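Local coordinates for protein dihydropteroate synthase (Xanthomonas albilineans, PDB 6OFW) that probably condenses para-aminobenzoate with 6-hydroxymethyl-7,8-dihydropterin diphosphate to give 7,8-dihydropteroate, a precursor of folate, at residues R21-V26 and A257-V262; D58-G63 and L96-D101; I189-G194 and V217-G222; L223-S228 and R261-A266. One frame throughout, in Å; residues are numbered along the deposited sequence.

Interaction 1 (R21-V26 and A257-V262). With 22D (4-{[(2-amino-4-oxo-3,4-dihydropteridin-6-yl)methyl]amino}benzoic acid), chain E; SO4 (sulfate ion), chain F.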
# COMPACT_ATOMS: atom_id res chain seq x y z
N ARG B 21 -8.45 10.87 6.05
CA ARG B 21 -9.76 10.55 5.52
C ARG B 21 -9.72 10.32 4.03
O ARG B 21 -8.81 10.79 3.36
CB ARG B 21 -10.77 11.65 5.90
CG ARG B 21 -10.92 11.84 7.42
CD ARG B 21 -11.64 10.68 8.07
NE ARG B 21 -11.73 10.81 9.53
CZ ARG B 21 -12.53 10.07 10.29
NH1 ARG B 21 -13.31 9.14 9.74
NH2 ARG B 21 -12.56 10.25 11.60
N VAL B 22 -10.69 9.59 3.51
CA VAL B 22 -10.74 9.20 2.07
C VAL B 22 -11.83 9.95 1.30
O VAL B 22 -13.01 9.84 1.64
CB VAL B 22 -10.82 7.67 1.90
CG1 VAL B 22 -10.91 7.25 0.45
CG2 VAL B 22 -9.64 7.01 2.56
N MET B 23 -11.41 10.64 0.25
CA MET B 23 -12.29 11.38 -0.67
C MET B 23 -12.46 10.54 -1.94
O MET B 23 -11.52 10.39 -2.66
CB MET B 23 -11.73 12.77 -0.96
CG MET B 23 -12.35 13.53 -2.09
SD MET B 23 -11.42 15.04 -2.49
CE MET B 23 -12.39 16.28 -1.66
N GLY B 24 -13.62 9.93 -2.09
CA GLY B 24 -13.97 9.08 -3.24
C GLY B 24 -14.21 9.90 -4.49
O GLY B 24 -14.99 10.80 -4.45
N ILE B 25 -13.55 9.54 -5.58
CA ILE B 25 -13.70 10.25 -6.86
C ILE B 25 -14.97 9.84 -7.58
O ILE B 25 -15.10 8.69 -7.95
CB ILE B 25 -12.44 10.03 -7.76
CG1 ILE B 25 -11.19 10.66 -7.12
CG2 ILE B 25 -12.69 10.60 -9.19
CD1 ILE B 25 -9.83 10.22 -7.71
N VAL B 26 -15.85 10.80 -7.86
CA VAL B 26 -17.07 10.52 -8.62
C VAL B 26 -17.04 11.39 -9.88
O VAL B 26 -17.33 12.59 -9.81
CB VAL B 26 -18.36 10.71 -7.78
CG1 VAL B 26 -19.60 10.41 -8.62
CG2 VAL B 26 -18.32 9.85 -6.51
N ALA B 257 -0.56 14.17 5.09
CA ALA B 257 -1.84 14.41 4.41
C ALA B 257 -2.99 13.93 5.27
O ALA B 257 -2.90 12.84 5.85
CB ALA B 257 -1.86 13.73 3.05
N LEU B 258 -4.06 14.75 5.39
CA LEU B 258 -5.24 14.37 6.17
C LEU B 258 -6.42 13.98 5.31
O LEU B 258 -7.44 13.51 5.82
CB LEU B 258 -5.62 15.46 7.21
CG LEU B 258 -4.71 15.54 8.45
CD1 LEU B 258 -4.93 16.84 9.21
CD2 LEU B 258 -4.88 14.34 9.37
N LEU B 259 -6.30 14.16 3.99
CA LEU B 259 -7.38 13.78 3.07
C LEU B 259 -6.72 13.19 1.82
O LEU B 259 -5.68 13.70 1.39
CB LEU B 259 -8.25 15.03 2.75
CG LEU B 259 -9.66 14.82 2.17
CD1 LEU B 259 -10.55 13.96 3.08
CD2 LEU B 259 -10.35 16.17 1.97
N LEU B 260 -7.30 12.12 1.27
CA LEU B 260 -6.74 11.40 0.11
C LEU B 260 -7.78 11.22 -0.95
O LEU B 260 -8.81 10.63 -0.70
CB LEU B 260 -6.16 10.03 0.57
CG LEU B 260 -5.09 10.15 1.68
CD1 LEU B 260 -5.00 8.90 2.49
CD2 LEU B 260 -3.74 10.58 1.12
N ARG B 261 -7.51 11.76 -2.15
CA ARG B 261 -8.48 11.74 -3.27
C ARG B 261 -8.20 10.53 -4.15
O ARG B 261 -7.21 10.52 -4.90
CB ARG B 261 -8.40 13.07 -4.05
CG ARG B 261 -9.49 13.19 -5.09
CD ARG B 261 -9.49 14.53 -5.82
NE ARG B 261 -10.52 14.54 -6.86
CZ ARG B 261 -10.38 14.03 -8.08
NH1 ARG B 261 -9.23 13.50 -8.47
NH2 ARG B 261 -11.39 14.07 -8.94
N VAL B 262 -9.04 9.49 -4.02
CA VAL B 262 -8.77 8.20 -4.66
C VAL B 262 -9.94 7.60 -5.45
O VAL B 262 -11.10 7.86 -5.15
CB VAL B 262 -8.26 7.17 -3.59
CG1 VAL B 262 -7.20 7.79 -2.65
CG2 VAL B 262 -9.40 6.59 -2.75
C7 22D E . -9.02 16.42 -10.51
N8 22D E . -9.31 17.10 -9.26
C8A 22D E . -8.41 17.14 -8.25
N1 22D E . -8.76 17.78 -7.10
C2 22D E . -7.81 17.91 -6.17
N2 22D E . -8.06 18.63 -5.08
N3 22D E . -6.57 17.34 -6.27
C4 22D E . -6.13 16.59 -7.34
O4 22D E . -5.01 16.09 -7.32
C4A 22D E . -7.12 16.48 -8.41
N5 22D E . -6.82 15.75 -9.54
C6 22D E . -7.67 15.73 -10.50
C9 22D E . -7.37 15.03 -11.79
N10 22D E . -6.08 15.52 -12.23
CBX 22D E . -5.18 14.82 -13.00
CAR 22D E . -3.93 15.37 -13.27
CAT 22D E . -2.94 14.60 -13.86
CAQ 22D E . -5.47 13.53 -13.44
CAS 22D E . -4.49 12.77 -14.05
CBY 22D E . -3.20 13.28 -14.24
CBV 22D E . -2.11 12.38 -14.66
OAJ 22D E . -0.91 12.88 -14.55
OXT 22D E . -2.34 11.26 -15.08
S SO4 F . -9.61 11.98 -12.10
O1 SO4 F . -10.73 12.83 -11.63
O2 SO4 F . -8.65 11.89 -11.05
O3 SO4 F . -10.10 10.67 -12.47
O4 SO4 F . -9.01 12.61 -13.27

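Interaction 2 (D58-G63 and L96-D101). With 22D (4-{[(2-amino-4-oxo-3,4-dihydropteridin-6-yl)methyl]amino}benzoic acid), chain E.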
# COMPACT_ATOMS: atom_id res chain seq x y z
N ASP B 58 -15.06 8.67 3.16
CA ASP B 58 -15.41 9.67 4.19
C ASP B 58 -16.07 10.90 3.55
O ASP B 58 -16.68 11.65 4.23
CB ASP B 58 -14.18 10.07 4.98
CG ASP B 58 -13.54 8.89 5.68
OD1 ASP B 58 -14.19 8.34 6.52
OD2 ASP B 58 -12.44 8.54 5.34
N LEU B 59 -15.95 11.05 2.24
CA LEU B 59 -16.43 12.23 1.48
C LEU B 59 -16.40 11.84 -0.01
O LEU B 59 -15.61 11.03 -0.36
CB LEU B 59 -15.45 13.36 1.81
CG LEU B 59 -15.46 14.61 0.94
CD1 LEU B 59 -16.67 15.45 1.27
CD2 LEU B 59 -14.22 15.42 1.21
N LEU B 60 -17.33 12.35 -0.80
CA LEU B 60 -17.35 12.10 -2.26
C LEU B 60 -17.05 13.39 -3.02
O LEU B 60 -17.66 14.39 -2.76
CB LEU B 60 -18.69 11.52 -2.69
CG LEU B 60 -19.17 10.26 -2.00
CD1 LEU B 60 -20.54 9.89 -2.49
CD2 LEU B 60 -18.23 9.11 -2.19
N ASP B 61 -16.18 13.31 -4.00
CA ASP B 61 -15.83 14.48 -4.79
C ASP B 61 -16.44 14.32 -6.18
O ASP B 61 -16.04 13.44 -6.95
CB ASP B 61 -14.32 14.63 -4.88
CG ASP B 61 -13.87 15.89 -5.57
OD1 ASP B 61 -14.35 16.97 -5.19
OD2 ASP B 61 -13.02 15.79 -6.48
N ILE B 62 -17.42 15.19 -6.48
CA ILE B 62 -18.22 15.14 -7.71
C ILE B 62 -17.70 16.13 -8.73
O ILE B 62 -17.69 17.34 -8.46
CB ILE B 62 -19.72 15.30 -7.38
CG1 ILE B 62 -20.15 14.27 -6.29
CG2 ILE B 62 -20.59 15.18 -8.67
CD1 ILE B 62 -21.39 14.62 -5.49
N GLY B 63 -17.26 15.63 -9.86
CA GLY B 63 -16.72 16.48 -10.93
C GLY B 63 -17.39 16.24 -12.26
O GLY B 63 -17.66 15.09 -12.61
N LEU B 96 -22.90 11.08 3.61
CA LEU B 96 -21.53 11.60 3.50
C LEU B 96 -21.50 13.08 3.11
O LEU B 96 -22.32 13.49 2.37
CB LEU B 96 -20.79 10.82 2.42
CG LEU B 96 -20.49 9.37 2.75
CD1 LEU B 96 -19.64 8.74 1.68
CD2 LEU B 96 -19.83 9.28 4.10
N PRO B 97 -20.45 13.81 3.51
CA PRO B 97 -20.18 15.12 2.98
C PRO B 97 -19.91 15.01 1.46
O PRO B 97 -19.30 14.05 1.05
CB PRO B 97 -18.90 15.56 3.69
CG PRO B 97 -18.70 14.62 4.83
CD PRO B 97 -19.52 13.41 4.53
N LEU B 98 -20.30 16.03 0.70
CA LEU B 98 -20.13 16.01 -0.74
C LEU B 98 -19.32 17.21 -1.18
O LEU B 98 -19.58 18.33 -0.77
CB LEU B 98 -21.49 15.95 -1.48
CG LEU B 98 -22.50 14.84 -1.10
CD1 LEU B 98 -23.76 14.95 -1.93
CD2 LEU B 98 -21.90 13.43 -1.31
N SER B 99 -18.30 16.95 -1.96
CA SER B 99 -17.46 17.99 -2.49
C SER B 99 -17.79 18.17 -3.96
O SER B 99 -18.08 17.20 -4.65
CB SER B 99 -15.99 17.61 -2.36
OG SER B 99 -15.17 18.50 -3.09
N VAL B 100 -17.72 19.41 -4.45
CA VAL B 100 -17.89 19.68 -5.87
C VAL B 100 -16.55 20.08 -6.43
O VAL B 100 -15.88 21.00 -5.93
CB VAL B 100 -19.06 20.64 -6.22
CG1 VAL B 100 -18.86 22.02 -5.60
CG2 VAL B 100 -19.26 20.73 -7.72
N ASP B 101 -16.11 19.35 -7.44
CA ASP B 101 -14.83 19.61 -8.07
C ASP B 101 -15.08 20.56 -9.24
O ASP B 101 -15.48 20.13 -10.33
CB ASP B 101 -14.21 18.30 -8.55
CG ASP B 101 -12.74 18.36 -8.93
OD1 ASP B 101 -12.29 19.41 -9.39
OD2 ASP B 101 -12.06 17.33 -8.77
C7 22D E . -9.02 16.42 -10.51
N8 22D E . -9.31 17.10 -9.26
C8A 22D E . -8.41 17.14 -8.25
N1 22D E . -8.76 17.78 -7.10
C2 22D E . -7.81 17.91 -6.17
N2 22D E . -8.06 18.63 -5.08
N3 22D E . -6.57 17.34 -6.27
C4 22D E . -6.13 16.59 -7.34
O4 22D E . -5.01 16.09 -7.32
C4A 22D E . -7.12 16.48 -8.41
N5 22D E . -6.82 15.75 -9.54
C6 22D E . -7.67 15.73 -10.50
C9 22D E . -7.37 15.03 -11.79
N10 22D E . -6.08 15.52 -12.23
CBX 22D E . -5.18 14.82 -13.00
CAR 22D E . -3.93 15.37 -13.27
CAT 22D E . -2.94 14.60 -13.86
CAQ 22D E . -5.47 13.53 -13.44
CAS 22D E . -4.49 12.77 -14.05
CBY 22D E . -3.20 13.28 -14.24
CBV 22D E . -2.11 12.38 -14.66
OAJ 22D E . -0.91 12.88 -14.55
OXT 22D E . -2.34 11.26 -15.08

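Interaction 3 (I189-G194 and V217-G222). With 22D (4-{[(2-amino-4-oxo-3,4-dihydropteridin-6-yl)methyl]amino}benzoic acid), chain E.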
# COMPACT_ATOMS: atom_id res chain seq x y z
N ILE B 189 -5.42 22.70 1.71
CA ILE B 189 -4.45 22.96 0.62
C ILE B 189 -4.06 21.64 -0.07
O ILE B 189 -4.20 20.61 0.53
CB ILE B 189 -3.25 23.77 1.11
CG1 ILE B 189 -2.46 23.01 2.16
CG2 ILE B 189 -3.71 25.14 1.57
CD1 ILE B 189 -1.19 23.68 2.62
N ASP B 190 -3.56 21.73 -1.28
CA ASP B 190 -3.25 20.53 -2.07
C ASP B 190 -2.14 20.87 -3.05
O ASP B 190 -2.34 21.75 -3.84
CB ASP B 190 -4.52 20.07 -2.76
CG ASP B 190 -4.39 18.85 -3.65
OD1 ASP B 190 -3.29 18.51 -4.00
OD2 ASP B 190 -5.42 18.27 -3.91
N PRO B 191 -1.04 20.10 -3.09
CA PRO B 191 0.07 20.38 -3.98
C PRO B 191 -0.25 20.16 -5.46
O PRO B 191 0.56 20.49 -6.26
CB PRO B 191 1.16 19.40 -3.52
CG PRO B 191 0.43 18.29 -2.87
CD PRO B 191 -0.82 18.90 -2.29
N GLY B 192 -1.41 19.60 -5.75
CA GLY B 192 -1.81 19.35 -7.13
C GLY B 192 -0.91 18.39 -7.86
O GLY B 192 -0.30 18.74 -8.87
N PHE B 193 -0.80 17.14 -7.35
CA PHE B 193 0.03 16.13 -8.01
C PHE B 193 -0.42 15.94 -9.44
O PHE B 193 -1.62 15.87 -9.68
CB PHE B 193 0.04 14.80 -7.24
CG PHE B 193 0.75 14.86 -5.90
CD1 PHE B 193 2.14 14.97 -5.84
CD2 PHE B 193 0.04 14.81 -4.71
CE1 PHE B 193 2.80 15.03 -4.59
CE2 PHE B 193 0.70 14.86 -3.47
CZ PHE B 193 2.07 14.98 -3.42
N GLY B 194 0.52 15.93 -10.38
CA GLY B 194 0.23 15.75 -11.80
C GLY B 194 -0.24 16.97 -12.59
O GLY B 194 -0.43 16.87 -13.80
N VAL B 217 -2.96 24.22 7.93
CA VAL B 217 -4.21 23.86 7.26
C VAL B 217 -4.12 22.41 6.78
O VAL B 217 -3.05 22.01 6.31
CB VAL B 217 -4.65 24.85 6.13
CG1 VAL B 217 -5.00 26.23 6.69
CG2 VAL B 217 -3.59 24.97 5.05
N PRO B 218 -5.21 21.63 6.87
CA PRO B 218 -5.16 20.23 6.39
C PRO B 218 -4.70 20.12 4.93
O PRO B 218 -5.04 20.95 4.09
CB PRO B 218 -6.59 19.74 6.53
CG PRO B 218 -7.28 20.72 7.41
CD PRO B 218 -6.55 21.99 7.39
N VAL B 219 -3.93 19.07 4.63
CA VAL B 219 -3.39 18.84 3.31
C VAL B 219 -4.13 17.69 2.63
O VAL B 219 -4.27 16.63 3.23
CB VAL B 219 -1.85 18.59 3.37
CG1 VAL B 219 -1.29 18.10 2.02
CG2 VAL B 219 -1.10 19.82 3.86
N LEU B 220 -4.55 17.90 1.39
CA LEU B 220 -5.19 16.87 0.55
C LEU B 220 -4.16 16.42 -0.49
O LEU B 220 -3.48 17.26 -1.07
CB LEU B 220 -6.46 17.45 -0.13
CG LEU B 220 -7.09 16.68 -1.32
CD1 LEU B 220 -7.53 15.30 -0.94
CD2 LEU B 220 -8.31 17.40 -1.83
N ALA B 221 -4.05 15.10 -0.74
CA ALA B 221 -3.17 14.56 -1.77
C ALA B 221 -4.00 13.67 -2.70
O ALA B 221 -4.78 12.86 -2.22
CB ALA B 221 -2.07 13.72 -1.13
N GLY B 222 -3.80 13.84 -3.99
CA GLY B 222 -4.46 13.03 -5.02
C GLY B 222 -3.45 12.51 -6.03
O GLY B 222 -3.05 13.26 -6.84
C7 22D E . -9.02 16.42 -10.51
N8 22D E . -9.31 17.10 -9.26
C8A 22D E . -8.41 17.14 -8.25
N1 22D E . -8.76 17.78 -7.10
C2 22D E . -7.81 17.91 -6.17
N2 22D E . -8.06 18.63 -5.08
N3 22D E . -6.57 17.34 -6.27
C4 22D E . -6.13 16.59 -7.34
O4 22D E . -5.01 16.09 -7.32
C4A 22D E . -7.12 16.48 -8.41
N5 22D E . -6.82 15.75 -9.54
C6 22D E . -7.67 15.73 -10.50
C9 22D E . -7.37 15.03 -11.79
N10 22D E . -6.08 15.52 -12.23
CBX 22D E . -5.18 14.82 -13.00
CAR 22D E . -3.93 15.37 -13.27
CAT 22D E . -2.94 14.60 -13.86
CAQ 22D E . -5.47 13.53 -13.44
CAS 22D E . -4.49 12.77 -14.05
CBY 22D E . -3.20 13.28 -14.24
CBV 22D E . -2.11 12.38 -14.66
OAJ 22D E . -0.91 12.88 -14.55
OXT 22D E . -2.34 11.26 -15.08
O HOH W 1 -2.93 16.26 -5.51

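Interaction 4 (L223-S228 and R261-A266). With 22D (4-{[(2-amino-4-oxo-3,4-dihydropteridin-6-yl)methyl]amino}benzoic acid), chain E; SO4 (sulfate ion), chain F.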
# COMPACT_ATOMS: atom_id res chain seq x y z
N LEU B 223 -3.06 11.25 -5.93
CA LEU B 223 -2.10 10.64 -6.87
C LEU B 223 -2.77 9.44 -7.52
O LEU B 223 -2.10 8.71 -8.17
CB LEU B 223 -0.85 10.18 -6.12
CG LEU B 223 -0.00 11.28 -5.49
CD1 LEU B 223 -0.02 11.17 -3.98
CD2 LEU B 223 1.42 11.23 -5.98
N SER B 224 -4.09 9.35 -7.37
CA SER B 224 -4.86 8.20 -7.82
C SER B 224 -4.71 7.89 -9.32
O SER B 224 -5.16 8.67 -10.09
CB SER B 224 -6.28 8.30 -7.42
OG SER B 224 -6.88 7.08 -7.59
N ARG B 225 -4.09 6.76 -9.61
CA ARG B 225 -3.89 6.16 -10.95
C ARG B 225 -3.26 7.14 -11.93
O ARG B 225 -3.46 7.02 -13.14
CB ARG B 225 -5.23 5.67 -11.51
CG ARG B 225 -5.98 4.68 -10.62
CD ARG B 225 -7.26 4.32 -11.31
NE ARG B 225 -7.98 3.28 -10.57
CZ ARG B 225 -9.07 2.70 -11.03
NH1 ARG B 225 -9.57 3.04 -12.21
NH2 ARG B 225 -9.67 1.76 -10.31
N LYS B 226 -2.53 8.12 -11.42
CA LYS B 226 -1.95 9.18 -12.21
C LYS B 226 -0.74 8.70 -13.01
O LYS B 226 -0.13 7.68 -12.68
CB LYS B 226 -1.66 10.41 -11.33
CG LYS B 226 -2.95 11.20 -11.02
CD LYS B 226 -2.73 12.51 -10.30
CE LYS B 226 -4.05 13.21 -10.11
NZ LYS B 226 -3.93 14.46 -9.31
N ARG B 227 -0.45 9.40 -14.12
CA ARG B 227 0.65 9.03 -15.01
C ARG B 227 1.98 8.87 -14.27
O ARG B 227 2.71 7.95 -14.59
CB ARG B 227 0.73 10.03 -16.17
CG ARG B 227 1.83 9.73 -17.19
CD ARG B 227 2.05 10.90 -18.14
NE ARG B 227 1.05 10.92 -19.21
CZ ARG B 227 -0.01 11.72 -19.24
NH1 ARG B 227 -0.23 12.58 -18.26
NH2 ARG B 227 -0.86 11.66 -20.26
N SER B 228 2.32 9.75 -13.29
CA SER B 228 3.56 9.60 -12.52
C SER B 228 3.63 8.24 -11.81
O SER B 228 4.70 7.67 -11.71
CB SER B 228 3.71 10.70 -11.48
OG SER B 228 4.13 11.88 -12.12
N ARG B 261 -7.51 11.76 -2.15
CA ARG B 261 -8.48 11.74 -3.27
C ARG B 261 -8.20 10.53 -4.15
O ARG B 261 -7.21 10.52 -4.90
CB ARG B 261 -8.40 13.07 -4.05
CG ARG B 261 -9.49 13.19 -5.09
CD ARG B 261 -9.49 14.53 -5.82
NE ARG B 261 -10.52 14.54 -6.86
CZ ARG B 261 -10.38 14.03 -8.08
NH1 ARG B 261 -9.23 13.50 -8.47
NH2 ARG B 261 -11.39 14.07 -8.94
N VAL B 262 -9.04 9.49 -4.02
CA VAL B 262 -8.77 8.20 -4.66
C VAL B 262 -9.94 7.60 -5.45
O VAL B 262 -11.10 7.86 -5.15
CB VAL B 262 -8.26 7.17 -3.59
CG1 VAL B 262 -7.20 7.79 -2.65
CG2 VAL B 262 -9.40 6.59 -2.75
N HIS B 263 -9.62 6.75 -6.44
CA HIS B 263 -10.61 5.96 -7.18
C HIS B 263 -10.87 4.67 -6.38
O HIS B 263 -12.00 4.21 -6.28
CB HIS B 263 -10.07 5.55 -8.56
CG HIS B 263 -9.83 6.70 -9.49
ND1 HIS B 263 -8.58 7.23 -9.66
CD2 HIS B 263 -10.71 7.38 -10.27
CE1 HIS B 263 -8.72 8.22 -10.53
NE2 HIS B 263 -9.99 8.33 -10.93
N ASP B 264 -9.78 4.10 -5.80
CA ASP B 264 -9.78 2.81 -5.13
C ASP B 264 -9.98 2.95 -3.64
O ASP B 264 -9.05 2.84 -2.83
CB ASP B 264 -8.53 2.01 -5.51
CG ASP B 264 -8.37 1.98 -7.02
OD1 ASP B 264 -9.06 1.16 -7.68
OD2 ASP B 264 -7.61 2.81 -7.54
N VAL B 265 -11.24 3.19 -3.30
CA VAL B 265 -11.63 3.48 -1.93
C VAL B 265 -11.40 2.30 -0.98
O VAL B 265 -10.71 2.51 0.02
CB VAL B 265 -13.07 4.04 -1.83
CG1 VAL B 265 -13.51 4.18 -0.37
CG2 VAL B 265 -13.18 5.39 -2.56
N ALA B 266 -11.98 1.12 -1.25
CA ALA B 266 -11.85 -0.04 -0.31
C ALA B 266 -10.40 -0.41 -0.06
O ALA B 266 -10.01 -0.62 1.09
CB ALA B 266 -12.61 -1.26 -0.84
C7 22D E . -9.02 16.42 -10.51
N8 22D E . -9.31 17.10 -9.26
C8A 22D E . -8.41 17.14 -8.25
N1 22D E . -8.76 17.78 -7.10
C2 22D E . -7.81 17.91 -6.17
N2 22D E . -8.06 18.63 -5.08
N3 22D E . -6.57 17.34 -6.27
C4 22D E . -6.13 16.59 -7.34
O4 22D E . -5.01 16.09 -7.32
C4A 22D E . -7.12 16.48 -8.41
N5 22D E . -6.82 15.75 -9.54
C6 22D E . -7.67 15.73 -10.50
C9 22D E . -7.37 15.03 -11.79
N10 22D E . -6.08 15.52 -12.23
CBX 22D E . -5.18 14.82 -13.00
CAR 22D E . -3.93 15.37 -13.27
CAT 22D E . -2.94 14.60 -13.86
CAQ 22D E . -5.47 13.53 -13.44
CAS 22D E . -4.49 12.77 -14.05
CBY 22D E . -3.20 13.28 -14.24
CBV 22D E . -2.11 12.38 -14.66
OAJ 22D E . -0.91 12.88 -14.55
OXT 22D E . -2.34 11.26 -15.08
S SO4 F . -9.61 11.98 -12.10
O1 SO4 F . -10.73 12.83 -11.63
O2 SO4 F . -8.65 11.89 -11.05
O3 SO4 F . -10.10 10.67 -12.47
O4 SO4 F . -9.01 12.61 -13.27
O HOH W 2 -6.72 4.78 -6.09

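Interaction 1 (R21-V26 and A257-V262)
I25 and R261 meet with their side chains at about a right angle. I25 CG1 sits over the centre of the R261 guanidinium, 3.6 Å above its plane. I25 CD1 reaches further, to 3.4 Å from R261 NH1. The opposite face of the guanidinium carries the pterin part of the bound 22D, whose N8 lies 3.5 Å above the plane. The flat group is thus sandwiched between an aliphatic branch and a heterocycle. The sulfate lies at its edge, in plane. R261 NH1 donates to sulfate O2 at 3.1 Å and R261 NH2 to sulfate O1 at 3.0 Å, while NE is used in a salt bridge to D61. These partners would fix the rotation of the group. R261 gets there with CG anti to its backbone N (chi1 -172°) and a chain extended to NE. M23 lies on the same face of the sheet and crosses R261 obliquely. Its sulfur touches the aliphatic part, with M23 SD 3.7 Å from R261 CG, and its bent end turns CE towards L259. On the other face V22 and V262 cross at about a right angle, V22 CG1 being 3.6 Å from V262 CG2. Five backbone hydrogen bonds, from R21 N to L258 O through to I25 N to V262 O, hold the two strands in parallel register. Strand 59-63 flanks strand 21-27 and strand 220-221 flanks strand 259-262. Helices 242-254 and 265-279 pack on the face that bears V22, L260 and V262, with 22D on the R261 side, consistent with a TIM barrel.

Interaction 2 (D58-G63 and L96-D101)
D61 OD1 accepts a hydrogen bond from S99 OG at 2.7 Å. The hydroxyl comes from the anti side of the carboxylate, 20° out of its plane. Both residues point to the same face of the sheet. Each has its first side-chain branch anti to the backbone N (chi1 -175° for D61), which brings the two polar ends together. The second oxygen, D61 OD2, is held by R261 in a salt bridge and by N120 through a hydrogen bond. It also lies 2.9 Å from D101 OD2, a pair of acceptors with no hydrogen bond between them. The two carboxylate planes are turned about 35° apart. D101 OD2 stands 2.8 Å from N8 of the bound 22D. The other face is apolar. L60 and L98 lie side by side and point the same way, with L60 CD1 4.0 Å from L98 CD2. L96 crosses L60 at about a right angle, and helices 41-54 and 76-93 pack against this layer. Four parallel backbone bonds join the strands, among them S99 N to L60 O at 2.8 Å and D101 N to I62 O at 2.8 Å. Strands 59-63 and 98-101, joined through helix 76-93, form a parallel beta-alpha-beta crossover, the repeating unit of a TIM barrel. The polar face thus places D101 beside the pterin, with D61 just behind it. R261 also makes a long, weak ion pair with D101, and so links the two carboxylates. The bonds from S99 and N120 would limit the rotation of the D61 carboxylate.

Interaction 3 (I189-G194 and V217-G222)
I189 packs on V217 at about a right angle, and the fit is tight: I189 CG2 is 3.5 Å from V217 CG2. I189 CG1 lies between the backbone N and the carbonyl carbon (chi1 63°), from where it also meets V219. The I189 backbone is bonded both ways, from I189 N to P218 O at 3.0 Å and from L220 N to I189 O at 2.9 Å. This single bridge joins the two outermost strands of the parallel sheet, consistent with closure of a TIM barrel. D190 follows, and its two oxygens have separate tasks. D190 OD2 accepts from the pterin of 22D twice, from N3 at 2.8 Å and from N2 at 2.9 Å. D190 OD1 accepts from G192 N at 2.8 Å, met from above the carboxylate plane, which makes an Asx turn. P191 CD touches the L220 carbonyl oxygen. F193 directs its ring edge at A221, with F193 CE2 3.8 Å from A221 CB. A water accepts from F193 N and G222 N and also contacts D190 OD1 and ligand O4. G194 brings its carbonyl near the benzoate ring, with G194 O 3.4 Å from ligand CAT. The pyrimidine edge of the pterin is therefore read by a carboxylate and an ordered water. The Asx turn probably stiffens D190, so that its ligand-binding oxygen is presented in a fixed direction.

Interaction 4 (L223-S228 and R261-A266)
S224 and H263 are joined by two hydrogen bonds at one hydroxyl. S224 OG lies 2.7 Å from H263 ND1, near the plane of the ring, and either could be the donor. The same oxygen accepts from H263 N at 3.0 Å. A water links S224 OG onward to D264 OD2. The charged contact is between R225 and D264. R225 grips the carboxylate side-on, with R225 NE 3.1 Å from D264 OD2 and R225 NH2 2.8 Å from D264 OD1. D264 offers the syn side of both oxygens, and the two planes are 32° apart. H263 CB lies over one face of the R225 guanidinium, towards its rim. The R225 chain is extended from CG to NE; guanidinium and ring planes are 29° apart. The remaining contacts are with the anion and the ligand. The other ring nitrogen serves the sulfate: H263 NE2 donates to sulfate O3 at 2.8 Å, with O3 near the ring plane; N27 also binds the sulfate. K226 runs its extended chain past the benzoate ring of 22D and donates from NZ to ligand O4 at 2.8 Å and, less closely, to N5. R227 N, in the first turn of helix 227-233, donates to ligand OXT at 2.8 Å. Two loops that follow neighbouring strands build one wall of the active site, as in other TIM-barrel enzymes that bind at the C-terminal ends of their strands.

Overall arrangement
Interactions 1 to 3 pair strands of one parallel eight-stranded sheet of the TIM-barrel clan; interaction 4 joins the loops that follow strands 220-221 and 259-262. Interaction 1 pairs strands 21-27 and 259-262, the sheet's first and last strands along the chain, and interactions 2 and 3 are nested within its loop. Interaction 2 lies next to it on one side, its centre about 9 Å away. Interaction 3 lies on the other side, its centre about 10 Å away, and bridges the outermost strands. Interactions 2 and 3 do not touch, their centres about 15 Å apart. Interaction 4 shares R261 and V262 with interaction 1. All four meet 22D, so distant parts of the chain build the pocket.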